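Long-range contacts in carboxylesterase SOBER1 (Arabidopsis thaliana, PDB 6AVX), which hydrolyses carboxylic esters with short acyl chains, shows phospholipase A2 activity, and dampens the plant hypersensitive response triggered by the bacterial effector AvrBsT: residues 113-118 with 128-133; 118-123 with 143-148; 123-128 with 150-155. The protein carries 1 engineered substitution. All coordinates share one frame; numbering follows the deposited sequence. Where two conformers were deposited one is given.

Followed from the N terminus, the chain runs down helix 109-120, turns into strand 127-131, wanders through a long loop and enters strand 154-159. Contact 1 closes the short connection between helix and strand, laying the helix on the sheet. Contact 2 closes a longer loop, bringing residues 143-148 back to the C-terminal end of the helix. Contact 3 spans the longest return and makes strands 127-131 and 154-159 parallel neighbours. None nests within another: each pair crosses, since their segments alternate along the chain. Val118 is shared by contacts 1 and 2, Lys123 by 2 and 3, Gly128 by 1 and 3. Val118 also packs against Thr152 and Ile154, bridging helix and sheet.

Contact 1. Residues 113-118 with 128-133; sequences LTLASV and GAVLSG
Thr114 turns its methyl, not its hydroxyl, to the strand: CG2 lies 4.0 Å from Gly128 CA and 3.8 Å from Ala129 O. Chi1 of -71° keeps OG1 beside the backbone N, where it bonds to Gly110 O one helical turn earlier, and leaves CG2 anti to that nitrogen, facing the strand; a polar residue can thus present an apolar surface. One turn further on, Val118 points its CG2 branch at the same glycine, 4.1 Å from Gly128 CA. Gly128 suits the place because, lacking a side chain, it lets both methyls settle directly against the backbone. Val130 answers from the strand with CG2, the branch beside its backbone N, which sits 4.2 Å from Leu115 CB and touches Thr114 CG2 as well. Helix and strand axes approach to 7.8 Å and run roughly antiparallel at 155°, as expected for the helix-to-strand return of a beta-alpha-beta unit, here strand 102-107, helix 109-120 and strand 127-131. In the alpha/beta hydrolase fold this helix follows the nucleophile elbow, probably formed around Ser108, and the side chain of Val130 lies about 8 Å from that of Ser108. Methyl and methylene groups meet one another and the peptide backbone of the strand, so this small buried interface is probably held by van der Waals contact and the exclusion of water, as no directional bond joins the two segments.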
loop_
_atom_site.group_PDB
_atom_site.type_symbol
_atom_site.label_atom_id
_atom_site.label_comp_id
_atom_site.label_asym_id
_atom_site.label_seq_id
_atom_site.Cartn_x
_atom_site.Cartn_y
_atom_site.Cartn_z
ATOM N N LEU A 113 -2.761 -3.749 -0.609
ATOM C CA LEU A 113 -3.242 -3.386 -1.936
ATOM C C LEU A 113 -2.261 -2.489 -2.657
ATOM O O LEU A 113 -2.079 -2.620 -3.876
ATOM C CB LEU A 113 -4.612 -2.721 -1.839
ATOM C CG LEU A 113 -5.228 -2.306 -3.173
ATOM C CD1 LEU A 113 -5.312 -3.453 -4.153
ATOM C CD2 LEU A 113 -6.591 -1.709 -2.920
ATOM N N THR A 114 -1.631 -1.571 -1.938
ATOM C CA THR A 114 -0.570 -0.749 -2.518
ATOM C C THR A 114 0.498 -1.622 -3.149
ATOM O O THR A 114 0.910 -1.399 -4.294
ATOM C CB THR A 114 0.050 0.162 -1.441
ATOM O OG1 THR A 114 -0.883 1.185 -1.088
ATOM C CG2 THR A 114 1.335 0.823 -1.905
ATOM N N LEU A 115 0.977 -2.605 -2.394
ATOM C CA LEU A 115 2.034 -3.458 -2.901
ATOM C C LEU A 115 1.596 -4.178 -4.164
ATOM O O LEU A 115 2.310 -4.185 -5.175
ATOM C CB LEU A 115 2.431 -4.466 -1.830
ATOM C CG LEU A 115 3.679 -5.261 -2.207
ATOM C CD1 LEU A 115 4.925 -4.432 -1.993
ATOM C CD2 LEU A 115 3.752 -6.561 -1.425
ATOM N N ALA A 116 0.437 -4.822 -4.115
ATOM C CA ALA A 116 -0.043 -5.564 -5.272
ATOM C C ALA A 116 -0.223 -4.653 -6.475
ATOM O O ALA A 116 0.106 -5.023 -7.616
ATOM C CB ALA A 116 -1.365 -6.238 -4.924
ATOM N N SER A 117 -0.747 -3.450 -6.240
ATOM C CA SER A 117 -1.038 -2.542 -7.340
ATOM C C SER A 117 0.238 -2.054 -8.001
ATOM O O SER A 117 0.305 -1.948 -9.232
ATOM C CB SER A 117 -1.865 -1.363 -6.843
ATOM O OG SER A 117 -3.143 -1.769 -6.365
ATOM N N VAL A 118 1.238 -1.693 -7.207
ATOM C CA VAL A 118 2.495 -1.212 -7.762
ATOM C C VAL A 118 3.197 -2.321 -8.533
ATOM O O VAL A 118 3.693 -2.103 -9.651
ATOM C CB VAL A 118 3.374 -0.639 -6.643
ATOM C CG1 VAL A 118 4.794 -0.428 -7.132
ATOM C CG2 VAL A 118 2.751 0.639 -6.078
ATOM N N GLY A 128 5.838 3.086 -3.904
ATOM C CA GLY A 128 4.785 2.497 -3.105
ATOM C C GLY A 128 5.171 2.549 -1.643
ATOM O O GLY A 128 6.235 2.033 -1.267
ATOM N N ALA A 129 4.338 3.169 -0.809
ATOM C CA ALA A 129 4.576 3.245 0.634
ATOM C C ALA A 129 3.563 2.347 1.322
ATOM O O ALA A 129 2.357 2.620 1.290
ATOM C CB ALA A 129 4.435 4.671 1.141
ATOM N N VAL A 130 4.044 1.262 1.899
ATOM C CA VAL A 130 3.213 0.297 2.609
ATOM C C VAL A 130 3.337 0.591 4.094
ATOM O O VAL A 130 4.456 0.661 4.619
ATOM C CB VAL A 130 3.689 -1.132 2.302
ATOM C CG1 VAL A 130 2.929 -2.147 3.145
ATOM C CG2 VAL A 130 3.588 -1.434 0.803
ATOM N N LEU A 131 2.209 0.763 4.781
ATOM C CA LEU A 131 2.213 0.958 6.231
ATOM C C LEU A 131 1.529 -0.244 6.853
ATOM O O LEU A 131 0.330 -0.468 6.647
ATOM C CB LEU A 131 1.508 2.250 6.637
ATOM C CG LEU A 131 2.167 3.573 6.228
ATOM C CD1 LEU A 131 1.926 3.916 4.759
ATOM C CD2 LEU A 131 1.650 4.693 7.108
ATOM N N SER A 132 2.286 -1.040 7.581
ATOM C CA SER A 132 1.717 -2.131 8.365
ATOM C C SER A 132 0.901 -3.095 7.514
ATOM O O SER A 132 -0.151 -3.582 7.923
ATOM C CB SER A 132 0.885 -1.586 9.518
ATOM O OG SER A 132 1.637 -0.621 10.251
ATOM N N GLY A 133 1.403 -3.387 6.322
ATOM C CA GLY A 133 0.742 -4.269 5.397
ATOM C C GLY A 133 1.263 -5.689 5.443
ATOM O O GLY A 133 1.912 -6.127 6.397
#

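Contact 2. Residues 118-123 with 143-148; sequences VLLYPK and SQFPEE
The carbonyl oxygen of Leu119 is approached by C-H groups of Phe145 and Pro146. Phe145 CA makes a bent CA-H...O contact with Leu119 O, 3.4 Å long and 125° at the hydrogen. Phe145 CB, 3.3 Å from Leu119 O, and Pro146 CD, also 3.3 Å from it, are simply close neighbours. The buried oxygen has no hydrogen-bond partner in the model, a cost that these contacts can offset only weakly. Pro146 has no N-H to offer; its ring instead gives a compact apolar surface that lies against the carbonyls of Leu119, Leu120 and Tyr121.

Beside the oxygen, Leu119 and Phe145 meet by a CH-pi contact. Leu119 CB stands 3.7 Å from the centroid of the Phe145 ring and only 9° off its normal, squarely over the face, while CD1 extends over the rim to Phe145 CZ at 3.6 Å. Leu120 reaches the same ring differently, bringing CD2 into its plane at the edge, 3.8 Å from Phe145 CD1. In this alpha/beta hydrolase the contact seats the loop between strands 127-131 and 154-159 on the C-terminal end of helix 109-120, and Phe145 also packs on Phe176 and Ala180 of helix 173-180.

Toward the surface, the Pro146 ring rests on the chain leaving the helix, with CG 3.4 Å from Tyr121 O and CB against Pro122 CA. The Tyr121 hydroxyl points elsewhere, bonded to Asp90. Glu148 contributes just the root of its side chain, CB lying 3.6 Å from Pro122 O; in one of its two conformers the chain beyond bends at chi2 (-75°), and there the carboxylate forms a tentative salt bridge with Lys151.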
loop_
_atom_site.group_PDB
_atom_site.type_symbol
_atom_site.label_atom_id
_atom_site.label_comp_id
_atom_site.label_asym_id
_atom_site.label_seq_id
_atom_site.Cartn_x
_atom_site.Cartn_y
_atom_site.Cartn_z
ATOM N N VAL A 118 1.238 -1.693 -7.207
ATOM C CA VAL A 118 2.495 -1.212 -7.762
ATOM C C VAL A 118 3.197 -2.321 -8.533
ATOM O O VAL A 118 3.693 -2.103 -9.651
ATOM C CB VAL A 118 3.374 -0.639 -6.643
ATOM C CG1 VAL A 118 4.794 -0.428 -7.132
ATOM C CG2 VAL A 118 2.751 0.639 -6.078
ATOM N N LEU A 119 3.249 -3.518 -7.957
ATOM C CA LEU A 119 4.049 -4.585 -8.563
ATOM C C LEU A 119 3.439 -5.109 -9.853
ATOM O O LEU A 119 4.156 -5.725 -10.655
ATOM C CB LEU A 119 4.228 -5.747 -7.579
ATOM C CG LEU A 119 4.987 -5.453 -6.284
ATOM C CD1 LEU A 119 4.939 -6.646 -5.330
ATOM C CD2 LEU A 119 6.413 -5.079 -6.593
ATOM N N LEU A 120 2.152 -4.908 -10.057
ATOM C CA LEU A 120 1.491 -5.355 -11.274
ATOM C C LEU A 120 1.285 -4.236 -12.286
ATOM O O LEU A 120 0.753 -4.492 -13.367
ATOM C CB LEU A 120 0.153 -6.023 -10.937
ATOM C CG LEU A 120 0.322 -7.398 -10.285
ATOM C CD1 LEU A 120 -0.954 -7.831 -9.587
ATOM C CD2 LEU A 120 0.744 -8.459 -11.332
ATOM N N TYR A 121 1.671 -3.004 -11.970
ATOM C CA TYR A 121 1.423 -1.910 -12.902
ATOM C C TYR A 121 2.442 -1.957 -14.049
ATOM O O TYR A 121 3.617 -2.252 -13.821
ATOM C CB TYR A 121 1.508 -0.544 -12.181
ATOM C CG TYR A 121 0.795 0.505 -12.994
ATOM C CD1 TYR A 121 1.485 1.525 -13.648
ATOM C CD2 TYR A 121 -0.571 0.444 -13.171
ATOM C CE1 TYR A 121 0.832 2.431 -14.441
ATOM C CE2 TYR A 121 -1.241 1.356 -13.974
ATOM C CZ TYR A 121 -0.520 2.353 -14.605
ATOM O OH TYR A 121 -1.172 3.264 -15.422
ATOM N N PRO A 122 2.028 -1.676 -15.297
ATOM C CA PRO A 122 2.966 -1.839 -16.424
ATOM C C PRO A 122 4.093 -0.839 -16.473
ATOM O O PRO A 122 5.042 -1.055 -17.239
ATOM C CB PRO A 122 2.069 -1.711 -17.659
ATOM C CG PRO A 122 0.705 -2.076 -17.189
ATOM C CD PRO A 122 0.635 -1.579 -15.764
ATOM N N LYS A 123 4.023 0.255 -15.716
ATOM C CA LYS A 123 5.008 1.325 -15.750
ATOM C C LYS A 123 5.640 1.538 -14.380
ATOM O O LYS A 123 5.038 1.233 -13.346
ATOM C CB LYS A 123 4.353 2.621 -16.214
ATOM C CG LYS A 123 3.791 2.462 -17.633
ATOM C CD LYS A 123 3.072 3.682 -18.117
ATOM C CE LYS A 123 2.490 3.440 -19.510
ATOM N NZ LYS A 123 1.628 4.560 -19.927
ATOM N N SER A 143 6.024 -13.972 -11.649
ATOM C CA SER A 143 6.263 -14.044 -13.082
ATOM C C SER A 143 5.432 -13.034 -13.859
ATOM O O SER A 143 5.725 -12.798 -15.040
ATOM C CB SER A 143 5.958 -15.457 -13.564
ATOM O OG SER A 143 4.636 -15.835 -13.255
ATOM N N GLN A 144 4.401 -12.456 -13.252
ATOM C CA GLN A 144 3.521 -11.528 -13.930
ATOM C C GLN A 144 3.828 -10.067 -13.617
ATOM O O GLN A 144 3.156 -9.183 -14.159
ATOM C CB GLN A 144 2.062 -11.854 -13.595
ATOM C CG GLN A 144 1.698 -13.325 -13.814
ATOM C CD GLN A 144 2.182 -13.876 -15.145
ATOM O OE1 GLN A 144 2.969 -14.830 -15.167
ATOM N NE2 GLN A 144 1.714 -13.308 -16.247
ATOM N N PHE A 145 4.806 -9.786 -12.772
ATOM C CA PHE A 145 5.146 -8.405 -12.489
ATOM C C PHE A 145 5.799 -7.802 -13.726
ATOM O O PHE A 145 6.802 -8.343 -14.206
ATOM C CB PHE A 145 6.115 -8.304 -11.331
ATOM C CG PHE A 145 5.566 -8.743 -9.995
ATOM C CD1 PHE A 145 4.225 -8.938 -9.777
ATOM C CD2 PHE A 145 6.438 -8.946 -8.941
ATOM C CE1 PHE A 145 3.761 -9.319 -8.519
ATOM C CE2 PHE A 145 5.987 -9.320 -7.699
ATOM C CZ PHE A 145 4.650 -9.509 -7.486
ATOM N N PRO A 146 5.272 -6.715 -14.280
ATOM C CA PRO A 146 5.881 -6.124 -15.472
ATOM C C PRO A 146 7.311 -5.670 -15.228
ATOM O O PRO A 146 7.702 -5.295 -14.119
ATOM C CB PRO A 146 4.953 -4.941 -15.776
ATOM C CG PRO A 146 3.639 -5.377 -15.243
ATOM C CD PRO A 146 3.982 -6.078 -13.965
ATOM N N GLU A 147 8.079 -5.632 -16.310
ATOM C CA GLU A 147 9.484 -5.273 -16.216
ATOM C C GLU A 147 9.672 -3.933 -15.518
ATOM O O GLU A 147 10.523 -3.801 -14.628
ATOM C CB GLU A 147 10.088 -5.229 -17.619
ATOM C CG GLU A 147 11.544 -4.818 -17.616
ATOM C CD GLU A 147 12.166 -4.772 -19.002
ATOM O OE1 GLU A 147 11.506 -5.151 -19.984
ATOM O OE2 GLU A 147 13.339 -4.354 -19.107
ATOM N N GLU A 148 8.895 -2.925 -15.911
ATOM C CA GLU A 148 9.119 -1.608 -15.336
ATOM C C GLU A 148 8.608 -1.507 -13.906
ATOM O O GLU A 148 9.099 -0.659 -13.142
ATOM C CB GLU A 148 8.498 -0.538 -16.224
ATOM C CG GLU A 148 9.140 -0.441 -17.604
ATOM C CD GLU A 148 10.485 0.225 -17.551
ATOM O OE1 GLU A 148 10.513 1.465 -17.403
ATOM O OE2 GLU A 148 11.510 -0.483 -17.629
#

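Contact 3. Residues 123-128 with 150-155; sequences KTLGGG and KKTPIL
Leu125 N donates to Thr152 OG1 over 2.9 Å in an almost straight bond, 173° at the hydrogen, so a side-chain hydroxyl ties the strands' approaches together before the sheet itself begins. Three residues on, regular pairing takes over. Gly128 N bonds to Pro153 O at 2.9 Å, and Leu155 N returns to Gly128 O at the same 2.9 Å. Gly128 thereby bonds to the residues before and after Ile154, the pattern of a parallel bridge, and these two strands lie side by side in the central sheet of the alpha/beta hydrolase fold. Proline is no handicap at 153, where the pairing uses its carbonyl.

Thr152 also gives its own proton, to a water 2.7 Å from Thr152 OG1; that water donates in turn to Lys123 O. One hydroxyl thus accepts and donates at once. Since chi1 of -59° sets OG1 beside the backbone N and CG2 anti to it, the two branches part company: OG1 serves the polar network, while CG2 packs 3.6 Å from Gly127 CA and against Val118 of helix 109-120. Gly127 has a fully extended backbone (phi 173°), easy for glycine, and Gly128, bare of side chain, leaves room for Ile154 CD1.

Farther out, Thr124 OG1 and CG2 lie against Lys151 CB, the two side chains crossing at an angle. Thr124 OG1 bonds to Glu148 O, and Lys151 NZ perhaps to that residue's carboxylate. Arg211 of helix 198-212 bonds to the carbonyls of Leu125 and Gly126. The Pro153 ring lies beside the second of these, with Pro153 CG 3.4 Å from Gly126 O.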
loop_
_atom_site.group_PDB
_atom_site.type_symbol
_atom_site.label_atom_id
_atom_site.label_comp_id
_atom_site.label_asym_id
_atom_site.label_seq_id
_atom_site.Cartn_x
_atom_site.Cartn_y
_atom_site.Cartn_z
ATOM N N LYS A 123 4.023 0.255 -15.716
ATOM C CA LYS A 123 5.008 1.325 -15.750
ATOM C C LYS A 123 5.640 1.538 -14.380
ATOM O O LYS A 123 5.038 1.233 -13.346
ATOM C CB LYS A 123 4.353 2.621 -16.214
ATOM C CG LYS A 123 3.791 2.462 -17.633
ATOM C CD LYS A 123 3.072 3.682 -18.117
ATOM C CE LYS A 123 2.490 3.440 -19.510
ATOM N NZ LYS A 123 1.628 4.560 -19.927
ATOM N N THR A 124 6.867 2.044 -14.383
ATOM C CA THR A 124 7.526 2.466 -13.152
ATOM C C THR A 124 6.801 3.672 -12.584
ATOM O O THR A 124 6.538 4.645 -13.294
ATOM C CB THR A 124 8.983 2.855 -13.415
ATOM O OG1 THR A 124 9.634 1.809 -14.156
ATOM C CG2 THR A 124 9.720 3.113 -12.106
ATOM N N LEU A 125 6.505 3.623 -11.306
ATOM C CA LEU A 125 5.863 4.726 -10.603
ATOM C C LEU A 125 6.879 5.387 -9.685
ATOM O O LEU A 125 8.020 4.939 -9.538
ATOM C CB LEU A 125 4.632 4.226 -9.845
ATOM C CG LEU A 125 3.590 3.533 -10.721
ATOM C CD1 LEU A 125 2.490 2.932 -9.857
ATOM C CD2 LEU A 125 3.035 4.466 -11.774
ATOM N N GLY A 126 6.444 6.474 -9.049
ATOM C CA GLY A 126 7.296 7.171 -8.107
ATOM C C GLY A 126 7.630 6.308 -6.904
ATOM O O GLY A 126 8.768 6.268 -6.438
ATOM N N GLY A 127 6.651 5.588 -6.391
ATOM C CA GLY A 127 6.911 4.731 -5.262
ATOM C C GLY A 127 5.648 4.121 -4.702
ATOM O O GLY A 127 4.538 4.600 -4.955
ATOM N N GLY A 128 5.838 3.086 -3.904
ATOM C CA GLY A 128 4.785 2.497 -3.105
ATOM C C GLY A 128 5.171 2.549 -1.643
ATOM O O GLY A 128 6.235 2.033 -1.267
ATOM N N LYS A 150 9.167 -3.469 -11.545
ATOM C CA LYS A 150 10.197 -3.887 -10.615
ATOM C C LYS A 150 11.143 -2.751 -10.257
ATOM O O LYS A 150 11.897 -2.889 -9.291
ATOM C CB LYS A 150 10.953 -5.077 -11.198
ATOM C CG LYS A 150 10.075 -6.313 -11.345
ATOM C CD LYS A 150 10.859 -7.464 -11.901
ATOM C CE LYS A 150 9.999 -8.683 -11.965
ATOM N NZ LYS A 150 10.827 -9.822 -12.387
ATOM N N LYS A 151 11.117 -1.644 -10.996
ATOM C CA LYS A 151 11.943 -0.486 -10.705
ATOM C C LYS A 151 11.254 0.493 -9.773
ATOM O O LYS A 151 11.883 1.473 -9.373
ATOM C CB LYS A 151 12.327 0.209 -12.014
ATOM C CG LYS A 151 13.089 -0.717 -12.965
ATOM C CD LYS A 151 13.424 -0.028 -14.278
ATOM C CE LYS A 151 14.011 -1.026 -15.269
ATOM N NZ LYS A 151 14.201 -0.418 -16.614
ATOM N N THR A 152 9.993 0.272 -9.429
ATOM C CA THR A 152 9.318 1.198 -8.528
ATOM C C THR A 152 9.816 0.953 -7.114
ATOM O O THR A 152 9.733 -0.177 -6.636
ATOM C CB THR A 152 7.809 1.005 -8.575
ATOM O OG1 THR A 152 7.368 1.234 -9.922
ATOM C CG2 THR A 152 7.112 2.000 -7.635
ATOM N N PRO A 153 10.343 1.956 -6.422
ATOM C CA PRO A 153 10.831 1.713 -5.061
ATOM C C PRO A 153 9.682 1.539 -4.086
ATOM O O PRO A 153 8.623 2.164 -4.210
ATOM C CB PRO A 153 11.642 2.969 -4.736
ATOM C CG PRO A 153 11.106 4.011 -5.604
ATOM C CD PRO A 153 10.594 3.336 -6.867
ATOM N N ILE A 154 9.903 0.663 -3.109
ATOM C CA ILE A 154 8.946 0.407 -2.035
ATOM C C ILE A 154 9.553 0.892 -0.730
ATOM O O ILE A 154 10.714 0.589 -0.428
ATOM C CB ILE A 154 8.604 -1.087 -1.925
ATOM C CG1 ILE A 154 8.079 -1.640 -3.251
ATOM C CG2 ILE A 154 7.609 -1.322 -0.816
ATOM C CD1 ILE A 154 6.779 -1.038 -3.750
ATOM N N LEU A 155 8.776 1.625 0.045
ATOM C CA LEU A 155 9.107 1.939 1.431
ATOM C C LEU A 155 8.086 1.237 2.308
ATOM O O LEU A 155 6.894 1.546 2.226
ATOM C CB LEU A 155 9.072 3.446 1.684
ATOM C CG LEU A 155 9.214 3.846 3.159
ATOM C CD1 LEU A 155 10.556 3.425 3.731
ATOM C CD2 LEU A 155 9.023 5.326 3.314
HETATM O O HOH W 1 5.024 0.185 -10.692
#